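Local coordinates for protein Myo-inositol phosphohydrolase (Mitsuokella multacida, PDB 4WU3) that probably hydrolyses phosphate groups from inositol hexakisphosphate (phytate) as a PTP-like phosphatase, and is captured here with inositol-(1,3,4,5)-tetrakisphosphate bound, at residues A[153-156]-A[157-160]; A[299-302]-A[303-307]; A[550-553]-A[554-558]. The protein carries 2 engineered substitutions. All blocks are in the same frame, centred on the assembly; numbering follows the deposited sequence.

Interaction 1: residues A[153-156]-A[157-160]; sequences IPLE and KEQL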
ATOM      1  N   ILE A 153     -23.275   2.360  -7.070  1.00 11.04           N
ATOM      2  CA  ILE A 153     -24.637   2.707  -6.644  1.00 12.15           C
ATOM      3  C   ILE A 153     -25.712   1.898  -7.389  1.00 11.62           C
ATOM      4  O   ILE A 153     -26.563   1.259  -6.754  1.00 12.27           O
ATOM      5  CB  ILE A 153     -24.910   4.219  -6.783  1.00 15.38           C
ATOM      6  CG1 ILE A 153     -23.959   5.026  -5.882  1.00 16.22           C
ATOM      7  CG2 ILE A 153     -26.361   4.554  -6.440  1.00 16.41           C
ATOM      8  CD1 ILE A 153     -23.955   4.595  -4.434  1.00 16.24           C
ATOM      9  N   PRO A 154     -25.693   1.922  -8.733  1.00 11.55           N
ATOM     10  CA  PRO A 154     -26.686   1.111  -9.463  1.00 10.85           C
ATOM     11  C   PRO A 154     -26.484  -0.403  -9.316  1.00 10.40           C
ATOM     12  O   PRO A 154     -27.443  -1.153  -9.364  1.00 11.15           O
ATOM     13  CB  PRO A 154     -26.505   1.544 -10.930  1.00 10.92           C
ATOM     14  CG  PRO A 154     -25.178   2.239 -10.989  1.00 10.69           C
ATOM     15  CD  PRO A 154     -24.944   2.825  -9.627  1.00 10.78           C
ATOM     16  N   LEU A 155     -25.247  -0.848  -9.137  1.00 10.51           N
ATOM     17  CA  LEU A 155     -24.977  -2.258  -8.908  1.00 10.63           C
ATOM     18  C   LEU A 155     -25.619  -2.737  -7.602  1.00 11.66           C
ATOM     19  O   LEU A 155     -26.288  -3.783  -7.559  1.00 10.61           O
ATOM     20  CB  LEU A 155     -23.470  -2.528  -8.897  1.00 10.47           C
ATOM     21  CG  LEU A 155     -23.095  -3.988  -8.627  1.00 11.23           C
ATOM     22  CD1 LEU A 155     -23.777  -4.926  -9.623  1.00 11.80           C
ATOM     23  CD2 LEU A 155     -21.585  -4.174  -8.663  1.00 12.38           C
ATOM     24  N   GLU A 156     -25.408  -1.961  -6.544  1.00 12.31           N
ATOM     25  CA  GLU A 156     -26.020  -2.209  -5.229  1.00 13.00           C
ATOM     26  C   GLU A 156     -27.558  -2.271  -5.288  1.00 14.10           C
ATOM     27  O   GLU A 156     -28.163  -3.143  -4.676  1.00 15.11           O
ATOM     28  CB  GLU A 156     -25.569  -1.104  -4.263  1.00 12.77           C
ATOM     29  CG  GLU A 156     -26.119  -1.154  -2.845  1.00 13.72           C
ATOM     30  CD  GLU A 156     -25.502  -0.061  -1.963  1.00 17.31           C
ATOM     31  OE1 GLU A 156     -25.862   1.140  -2.103  1.00 15.31           O
ATOM     32  OE2 GLU A 156     -24.634  -0.404  -1.125  1.00 19.12           O
ATOM     33  N   LYS A 157     -28.189  -1.347  -6.007  1.00 14.03           N
ATOM     34  CA  LYS A 157     -29.642  -1.380  -6.161  1.00 16.06           C
ATOM     35  C   LYS A 157     -30.098  -2.678  -6.838  1.00 16.71           C
ATOM     36  O   LYS A 157     -31.090  -3.302  -6.416  1.00 14.72           O
ATOM     37  CB  LYS A 157     -30.138  -0.156  -6.937  1.00 20.09           C
ATOM     38  CG  LYS A 157     -30.065   1.123  -6.109  1.00 27.37           C
ATOM     39  CD  LYS A 157     -30.315   2.399  -6.905  1.00 31.06           C
ATOM     40  CE  LYS A 157     -30.108   3.626  -6.018  1.00 33.19           C
ATOM     41  NZ  LYS A 157     -30.233   4.906  -6.772  1.00 33.88           N
ATOM     42  N   GLU A 158     -29.356  -3.083  -7.869  1.00 13.85           N
ATOM     43  CA  GLU A 158     -29.632  -4.320  -8.598  1.00 15.33           C
ATOM     44  C   GLU A 158     -29.476  -5.557  -7.718  1.00 14.01           C
ATOM     45  O   GLU A 158     -30.316  -6.461  -7.734  1.00 11.83           O
ATOM     46  CB  GLU A 158     -28.691  -4.446  -9.805  1.00 16.78           C
ATOM     47  CG  GLU A 158     -28.748  -5.805 -10.481  1.00 18.99           C
ATOM     48  CD  GLU A 158     -27.766  -5.936 -11.619  1.00 24.03           C
ATOM     49  OE1 GLU A 158     -26.710  -5.276 -11.572  1.00 26.45           O
ATOM     50  OE2 GLU A 158     -28.061  -6.691 -12.568  1.00 30.77           O
ATOM     51  N   GLN A 159     -28.380  -5.602  -6.966  1.00 13.58           N
ATOM     52  CA  GLN A 159     -28.130  -6.714  -6.046  1.00 11.99           C
ATOM     53  C   GLN A 159     -29.291  -6.882  -5.071  1.00 10.99           C
ATOM     54  O   GLN A 159     -29.790  -7.986  -4.882  1.00  9.55           O
ATOM     55  CB  GLN A 159     -26.812  -6.501  -5.293  1.00 11.06           C
ATOM     56  CG  GLN A 159     -25.585  -6.710  -6.174  1.00 10.64           C
ATOM     57  CD  GLN A 159     -24.300  -6.147  -5.588  1.00  9.11           C
ATOM     58  OE1 GLN A 159     -24.263  -5.032  -5.089  1.00  8.85           O
ATOM     59  NE2 GLN A 159     -23.237  -6.915  -5.679  1.00  9.18           N
ATOM     60  N   LEU A 160     -29.711  -5.767  -4.479  1.00 11.59           N
ATOM     61  CA  LEU A 160     -30.831  -5.725  -3.556  1.00 12.08           C
ATOM     62  C   LEU A 160     -32.139  -6.074  -4.274  1.00 14.00           C
ATOM     63  O   LEU A 160     -32.988  -6.801  -3.739  1.00 12.34           O
ATOM     64  CB  LEU A 160     -30.925  -4.330  -2.928  1.00 11.97           C
ATOM     65  CG  LEU A 160     -29.842  -4.040  -1.887  1.00 12.78           C
ATOM     66  CD1 LEU A 160     -29.665  -2.558  -1.617  1.00 12.18           C
ATOM     67  CD2 LEU A 160     -30.186  -4.767  -0.597  1.00 14.12           C
TER
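Gln159 leans back over Leu155 and Glu156 on one turn of the alpha-helix 149-161, within the PTP-like phytase part of the chain. Its CB sits just past Leu155 O, and CG closes to 3.3 Å from Leu155 O, the same oxygen that accepts the backbone N of Gln159 at 2.8 Å. CD then passes across the leucine side chain, 3.9 Å from Leu155 CG. With CG beside its own backbone N (chi1 -73°), the chain runs back along the helix and brings OE1 to 3.3 Å from Glu156 CA. OE1 accepts a hydrogen bond from Ser125 OG, so the amide ties the helix to a loop. NE2 skirts Leu155 CG at van der Waals range.

Two residues earlier, Lys157 stretches out along the exposed flank, its CE resting 3.9 Å from Ile153 CG2, with NZ as close to the same methyl. Glu156 and Leu160 lie side by side on the buried face, Glu156 CG 4.0 Å from Leu160 CD1. The buried carboxylate of Glu156 is gripped twice, OE1 by a salt bridge to Arg208 and OE2 by the backbone N of His126. Beneath these side chains the i to i+4 backbone bonds are regular, Leu160 N reaching Glu156 O at 3.1 Å, whereas the N of Pro154 has no bond to the preceding turn and the helix kinks there. Glu158 OE1, hydrogen-bonded to His597 NE2, also sits 3.5 Å from the methyl carbon Leu155 CD1.

Interaction 2: residues A[299-302]-A[303-307]; sequences ERYQ and FVQHF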
ATOM      1  N   GLU A 299      -0.339   5.230   4.899  1.00  8.34           N
ATOM      2  CA  GLU A 299      -1.029   6.085   3.937  1.00  9.10           C
ATOM      3  C   GLU A 299      -2.147   6.895   4.592  1.00  9.33           C
ATOM      4  O   GLU A 299      -2.250   8.107   4.389  1.00  8.92           O
ATOM      5  CB  GLU A 299      -1.592   5.242   2.772  1.00  9.12           C
ATOM      6  CG  GLU A 299      -2.186   6.062   1.624  1.00  9.53           C
ATOM      7  CD  GLU A 299      -3.002   5.238   0.642  1.00  9.45           C
ATOM      8  OE1 GLU A 299      -3.400   4.102   0.988  1.00 11.70           O
ATOM      9  OE2 GLU A 299      -3.265   5.726  -0.477  1.00  9.24           O
ATOM     10  N   ARG A 300      -2.994   6.252   5.382  1.00 10.26           N
ATOM     11  CA  ARG A 300      -4.109   6.993   5.952  1.00 10.69           C
ATOM     12  C   ARG A 300      -3.679   7.944   7.084  1.00 10.29           C
ATOM     13  O   ARG A 300      -4.338   8.962   7.320  1.00 10.09           O
ATOM     14  CB  ARG A 300      -5.214   6.051   6.414  1.00 12.54           C
ATOM     15  CG  ARG A 300      -4.956   5.428   7.749  1.00 13.79           C
ATOM     16  CD  ARG A 300      -6.014   4.417   8.125  1.00 15.59           C
ATOM     17  NE  ARG A 300      -5.643   3.828   9.401  1.00 17.10           N
ATOM     18  CZ  ARG A 300      -6.251   2.795   9.963  1.00 18.63           C
ATOM     19  NH1 ARG A 300      -7.280   2.213   9.353  1.00 20.45           N
ATOM     20  NH2 ARG A 300      -5.814   2.350  11.136  1.00 16.65           N
ATOM     21  N   TYR A 301      -2.586   7.642   7.780  1.00  8.64           N
ATOM     22  CA  TYR A 301      -2.086   8.582   8.781  1.00  9.18           C
ATOM     23  C   TYR A 301      -1.572   9.842   8.098  1.00  9.00           C
ATOM     24  O   TYR A 301      -1.853  10.955   8.518  1.00  9.39           O
ATOM     25  CB  TYR A 301      -0.971   7.971   9.620  1.00  8.96           C
ATOM     26  CG  TYR A 301      -0.421   8.889  10.693  1.00  9.40           C
ATOM     27  CD1 TYR A 301      -1.262   9.676  11.471  1.00  9.83           C
ATOM     28  CD2 TYR A 301       0.941   8.930  10.960  1.00 10.50           C
ATOM     29  CE1 TYR A 301      -0.763  10.502  12.461  1.00 10.55           C
ATOM     30  CE2 TYR A 301       1.453   9.746  11.958  1.00 10.77           C
ATOM     31  CZ  TYR A 301       0.599  10.530  12.700  1.00 10.54           C
ATOM     32  OH  TYR A 301       1.108  11.339  13.684  1.00 11.46           O
ATOM     33  N   GLN A 302      -0.806   9.649   7.044  1.00  8.45           N
ATOM     34  CA  GLN A 302      -0.279  10.762   6.293  1.00  8.69           C
ATOM     35  C   GLN A 302      -1.412  11.581   5.697  1.00  7.95           C
ATOM     36  O   GLN A 302      -1.307  12.797   5.585  1.00  7.79           O
ATOM     37  CB  GLN A 302       0.657  10.251   5.197  1.00  9.22           C
ATOM     38  CG  GLN A 302       1.954   9.696   5.752  1.00  9.71           C
ATOM     39  CD  GLN A 302       2.890   9.175   4.683  1.00 10.90           C
ATOM     40  OE1 GLN A 302       2.469   8.733   3.622  1.00 13.48           O
ATOM     41  NE2 GLN A 302       4.172   9.208   4.976  1.00 14.02           N
ATOM     42  N   PHE A 303      -2.499  10.923   5.305  1.00  7.37           N
ATOM     43  CA  PHE A 303      -3.598  11.668   4.734  1.00  6.70           C
ATOM     44  C   PHE A 303      -4.170  12.661   5.725  1.00  6.30           C
ATOM     45  O   PHE A 303      -4.465  13.785   5.348  1.00  6.37           O
ATOM     46  CB  PHE A 303      -4.748  10.783   4.240  1.00  6.43           C
ATOM     47  CG  PHE A 303      -6.019  11.552   4.049  1.00  5.80           C
ATOM     48  CD1 PHE A 303      -6.093  12.556   3.097  1.00  5.95           C
ATOM     49  CD2 PHE A 303      -7.120  11.316   4.849  1.00  5.85           C
ATOM     50  CE1 PHE A 303      -7.255  13.294   2.936  1.00  5.74           C
ATOM     51  CE2 PHE A 303      -8.283  12.043   4.691  1.00  5.55           C
ATOM     52  CZ  PHE A 303      -8.350  13.036   3.736  1.00  5.37           C
ATOM     53  N   VAL A 304      -4.374  12.255   6.974  1.00  6.46           N
ATOM     54  CA  VAL A 304      -4.985  13.180   7.932  1.00  7.37           C
ATOM     55  C   VAL A 304      -4.028  14.320   8.277  1.00  7.56           C
ATOM     56  O   VAL A 304      -4.469  15.405   8.601  1.00  6.75           O
ATOM     57  CB  VAL A 304      -5.548  12.500   9.205  1.00  7.33           C
ATOM     58  CG1 VAL A 304      -6.878  11.854   8.887  1.00  8.12           C
ATOM     59  CG2 VAL A 304      -4.577  11.492   9.786  1.00  7.57           C
ATOM     60  N   GLN A 305      -2.721  14.070   8.188  1.00  8.76           N
ATOM     61  CA  GLN A 305      -1.734  15.143   8.343  1.00  8.57           C
ATOM     62  C   GLN A 305      -1.915  16.164   7.225  1.00  7.42           C
ATOM     63  O   GLN A 305      -1.907  17.366   7.460  1.00  6.75           O
ATOM     64  CB  GLN A 305      -0.308  14.591   8.313  1.00  9.80           C
ATOM     65  CG  GLN A 305       0.028  13.644   9.458  1.00 11.26           C
ATOM     66  CD  GLN A 305       1.429  13.071   9.356  1.00 13.18           C
ATOM     67  OE1 GLN A 305       1.619  11.918   8.985  1.00 14.10           O
ATOM     68  NE2 GLN A 305       2.419  13.880   9.696  1.00 17.16           N
ATOM     69  N   HIS A 306      -2.080  15.687   6.003  1.00  6.95           N
ATOM     70  CA  HIS A 306      -2.209  16.599   4.869  1.00  7.62           C
ATOM     71  C   HIS A 306      -3.523  17.362   4.920  1.00  6.98           C
ATOM     72  O   HIS A 306      -3.555  18.548   4.601  1.00  7.64           O
ATOM     73  CB  HIS A 306      -2.104  15.853   3.540  1.00  7.66           C
ATOM     74  CG  HIS A 306      -0.804  15.142   3.349  1.00  8.15           C
ATOM     75  ND1 HIS A 306       0.413  15.732   3.616  1.00  8.41           N
ATOM     76  CD2 HIS A 306      -0.529  13.893   2.907  1.00  8.67           C
ATOM     77  CE1 HIS A 306       1.380  14.870   3.356  1.00  8.73           C
ATOM     78  NE2 HIS A 306       0.836  13.747   2.924  1.00  8.62           N
ATOM     79  N   PHE A 307      -4.603  16.684   5.302  1.00  6.43           N
ATOM     80  CA  PHE A 307      -5.894  17.353   5.476  1.00  6.41           C
ATOM     81  C   PHE A 307      -5.812  18.431   6.561  1.00  6.94           C
ATOM     82  O   PHE A 307      -6.366  19.525   6.393  1.00  6.75           O
ATOM     83  CB  PHE A 307      -6.995  16.343   5.821  1.00  6.31           C
ATOM     84  CG  PHE A 307      -8.380  16.941   5.860  1.00  5.54           C
ATOM     85  CD1 PHE A 307      -9.093  17.154   4.692  1.00  5.43           C
ATOM     86  CD2 PHE A 307      -8.963  17.286   7.060  1.00  5.13           C
ATOM     87  CE1 PHE A 307     -10.365  17.707   4.730  1.00  5.23           C
ATOM     88  CE2 PHE A 307     -10.226  17.844   7.099  1.00  5.11           C
ATOM     89  CZ  PHE A 307     -10.931  18.053   5.936  1.00  4.86           C
TER
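Midway along helix 291-313, Tyr301 and Gln305 pair up one turn apart. Gln305 OE1 lies over one face of the phenol ring, toward its rim, 3.6 Å from Tyr301 CD2, with the amide and ring planes 30° apart. Gln305 N closes the same turn by its backbone bond to Tyr301 O. That carbonyl oxygen also receives Val304 CG2, at a tight 3.1 Å: chi1 of -78° sets this methyl between the valine's own backbone N and carbonyl carbon, facing back down the helix. The bond from Val304 N to Arg300 O is weak, at 3.3 Å.

On another flank, the imidazole of His306 spreads over the carbonyl of Gln302. The oxygen sits under one ring face, with His306 CD2 3.0 Å from Gln302 O, and it accepts His306 N as well. Phe303 and Phe307 turn inward onto helices 219-230 and 247-261, whereas Glu299 forms a salt bridge with Lys295 of the second subunit. Arg300 makes a cation-pi contact with Tyr297, a residue of an inositol phosphate pocket.

The donor end of the amide, Gln305 NE2, hydrogen-bonds a bound glycerol, probably from the crystallisation liquor. Between Tyr301 and Gln305 themselves, an oxygen over a pi face probably gains little electrostatically, so the contact is likely to be mainly van der Waals.

Interaction 3: residues A[550-553]-A[554-558]; sequences YMAM and YDMMK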
ATOM      1  N   TYR A 550     -27.485   2.608 -29.883  1.00  9.41           N
ATOM      2  CA  TYR A 550     -28.485   3.540 -30.396  1.00  9.45           C
ATOM      3  C   TYR A 550     -29.368   2.903 -31.471  1.00 10.24           C
ATOM      4  O   TYR A 550     -30.596   3.087 -31.461  1.00 10.73           O
ATOM      5  CB  TYR A 550     -27.826   4.833 -30.887  1.00  9.96           C
ATOM      6  CG  TYR A 550     -27.676   5.844 -29.771  1.00 10.00           C
ATOM      7  CD1 TYR A 550     -28.727   6.696 -29.432  1.00  9.56           C
ATOM      8  CD2 TYR A 550     -26.511   5.912 -29.020  1.00  9.39           C
ATOM      9  CE1 TYR A 550     -28.604   7.601 -28.394  1.00 10.07           C
ATOM     10  CE2 TYR A 550     -26.378   6.821 -27.981  1.00  9.90           C
ATOM     11  CZ  TYR A 550     -27.424   7.663 -27.670  1.00 10.49           C
ATOM     12  OH  TYR A 550     -27.288   8.568 -26.630  1.00 11.18           O
ATOM     13  N   MET A 551     -28.774   2.130 -32.377  1.00  9.50           N
ATOM     14  CA  MET A 551     -29.582   1.460 -33.398  1.00 10.16           C
ATOM     15  C   MET A 551     -30.637   0.525 -32.773  1.00 10.99           C
ATOM     16  O   MET A 551     -31.784   0.488 -33.218  1.00 10.56           O
ATOM     17  CB  MET A 551     -28.705   0.695 -34.384  1.00  9.82           C
ATOM     18  CG  MET A 551     -27.861   1.586 -35.277  1.00 10.06           C
ATOM     19  SD  MET A 551     -26.589   0.706 -36.198  1.00  9.32           S
ATOM     20  CE  MET A 551     -27.601  -0.003 -37.501  1.00 10.22           C
ATOM     21  N   ALA A 552     -30.243  -0.219 -31.742  1.00 11.11           N
ATOM     22  CA  ALA A 552     -31.143  -1.129 -31.053  1.00 10.96           C
ATOM     23  C   ALA A 552     -32.256  -0.374 -30.323  1.00 11.29           C
ATOM     24  O   ALA A 552     -33.393  -0.838 -30.263  1.00 10.24           O
ATOM     25  CB  ALA A 552     -30.360  -1.997 -30.076  1.00 10.88           C
ATOM     26  N   MET A 553     -31.930   0.786 -29.759  1.00 10.93           N
ATOM     27  CA  MET A 553     -32.935   1.585 -29.058  1.00 11.59           C
ATOM     28  C   MET A 553     -33.968   2.168 -30.022  1.00 12.07           C
ATOM     29  O   MET A 553     -35.163   2.199 -29.725  1.00 11.21           O
ATOM     30  CB  MET A 553     -32.270   2.711 -28.271  1.00 12.93           C
ATOM     31  CG  MET A 553     -31.683   2.260 -26.950  1.00 13.93           C
ATOM     32  SD  MET A 553     -31.064   3.643 -25.993  1.00 18.08           S
ATOM     33  CE  MET A 553     -29.358   3.744 -26.528  1.00 16.37           C
ATOM     34  N   TYR A 554     -33.501   2.648 -31.167  1.00 11.34           N
ATOM     35  CA  TYR A 554     -34.390   3.172 -32.186  1.00 11.91           C
ATOM     36  C   TYR A 554     -35.249   2.052 -32.790  1.00 12.28           C
ATOM     37  O   TYR A 554     -36.456   2.211 -32.950  1.00 12.50           O
ATOM     38  CB  TYR A 554     -33.572   3.875 -33.270  1.00 13.02           C
ATOM     39  CG  TYR A 554     -34.391   4.590 -34.314  1.00 13.67           C
ATOM     40  CD1 TYR A 554     -35.382   5.487 -33.949  1.00 14.75           C
ATOM     41  CD2 TYR A 554     -34.154   4.394 -35.661  1.00 14.45           C
ATOM     42  CE1 TYR A 554     -36.128   6.152 -34.901  1.00 16.08           C
ATOM     43  CE2 TYR A 554     -34.893   5.061 -36.618  1.00 16.35           C
ATOM     44  CZ  TYR A 554     -35.878   5.938 -36.233  1.00 16.80           C
ATOM     45  OH  TYR A 554     -36.620   6.599 -37.194  1.00 19.93           O
ATOM     46  N   ASP A 555     -34.626   0.923 -33.124  1.00 11.67           N
ATOM     47  CA  ASP A 555     -35.354  -0.237 -33.615  1.00 11.83           C
ATOM     48  C   ASP A 555     -36.518  -0.562 -32.669  1.00 13.27           C
ATOM     49  O   ASP A 555     -37.667  -0.674 -33.108  1.00 10.72           O
ATOM     50  CB  ASP A 555     -34.408  -1.430 -33.749  1.00 12.47           C
ATOM     51  CG  ASP A 555     -34.967  -2.555 -34.637  1.00 14.21           C
ATOM     52  OD1 ASP A 555     -36.142  -2.484 -35.076  1.00 12.75           O
ATOM     53  OD2 ASP A 555     -34.216  -3.529 -34.891  1.00 13.75           O
ATOM     54  N   MET A 556     -36.219  -0.691 -31.375  1.00 14.40           N
ATOM     55  CA  MET A 556     -37.230  -1.028 -30.372  1.00 16.23           C
ATOM     56  C   MET A 556     -38.349  -0.015 -30.381  1.00 16.16           C
ATOM     57  O   MET A 556     -39.531  -0.375 -30.333  1.00 19.48           O
ATOM     58  CB  MET A 556     -36.649  -1.011 -28.959  1.00 17.44           C
ATOM     59  CG  MET A 556     -35.855  -2.228 -28.567  1.00 20.15           C
ATOM     60  SD  MET A 556     -35.125  -1.993 -26.935  1.00 22.47           S
ATOM     61  CE  MET A 556     -33.529  -2.733 -27.229  1.00 22.28           C
ATOM     62  N   MET A 557     -37.971   1.257 -30.377  1.00 14.52           N
ATOM     63  CA  MET A 557     -38.947   2.332 -30.311  1.00 15.49           C
ATOM     64  C   MET A 557     -39.959   2.196 -31.444  1.00 15.69           C
ATOM     65  O   MET A 557     -41.147   2.406 -31.242  1.00 16.34           O
ATOM     66  CB  MET A 557     -38.259   3.705 -30.377  1.00 16.30           C
ATOM     67  CG  MET A 557     -37.529   4.111 -29.097  1.00 16.53           C
ATOM     68  SD  MET A 557     -36.454   5.553 -29.293  1.00 15.92           S
ATOM     69  CE  MET A 557     -37.661   6.873 -29.393  1.00 19.00           C
ATOM     70  N   LYS A 558     -39.479   1.844 -32.632  1.00 16.60           N
ATOM     71  CA  LYS A 558     -40.314   1.817 -33.837  1.00 18.43           C
ATOM     72  C   LYS A 558     -41.045   0.485 -33.984  1.00 18.55           C
ATOM     73  O   LYS A 558     -42.071   0.404 -34.643  1.00 20.79           O
ATOM     74  CB  LYS A 558     -39.447   2.058 -35.083  1.00 20.38           C
ATOM     75  CG  LYS A 558     -38.626   3.342 -35.053  1.00 21.95           C
ATOM     76  CD  LYS A 558     -39.458   4.557 -35.419  1.00 26.48           C
ATOM     77  CE  LYS A 558     -39.798   4.564 -36.903  1.00 31.59           C
ATOM     78  NZ  LYS A 558     -40.556   5.783 -37.292  1.00 33.47           N
TER
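Met556 lies back across Ala552 on the last turns of helix 545-558, where every residue in contact is buried and the polar groups need partners. Backbone donors and acceptors meet in regular i to i+4 fashion: Tyr554 N reaches Tyr550 O at 3.0 Å, and Asp555 N reaches Met551 O at 2.9 Å. Ala552 O takes Met556 N and is further lidded by Met556 CG at 3.3 Å, because chi1 of -79° swings CG back beside the backbone N; the methyl carbon Met556 CE ends 4.3 Å from Ala552 CB. Met553 O, likewise, accepts Met557 N and lies 3.1 Å from Met557 CG.

Asp555 has the one carboxylate here, and both its oxygens are engaged: OD1 in a salt bridge with Arg570 and a weak bond from Asn559, OD2 by Gln571 NE2. The hydroxyl of Tyr550 makes a weak bond with Asn519 O, while Met553 CE sits over the centre of the Tyr550 ring. Substituting an alanine for Met556 would probably open a gap facing Ile603, Phe606 and Tyr607 of helix 593-613, and leave Leu564 and Ala552 without their thioether neighbour.

Such a buried helix leading straight out of the phosphate-binding P-loop, whose residues Ser540 to Arg546 line the inositol phosphate pocket, is characteristic of the protein tyrosine phosphatase fold, in which the P-loop runs into the N-terminus of a helix.

In the fold
The three helical turns do not touch. Interaction 1 lies between the others, its centre 31 Å from that of interaction 2 and 26 Å from that of interaction 3, while the centres of interactions 2 and 3 are 50 Å apart, on opposite sides of the chain's centre. Each of these two lies near a different inositol phosphate, the side chain of Arg300 about 6 Å from one and that of Tyr550 about 9 Å from another. Helix 593-613 links interactions 1 and 3. Its His597 reaches interaction 1, its Phe606 packs on Met553 and Met556, and its Tyr596 lines the pocket of Arg546. Interaction 2 alone meets the second subunit.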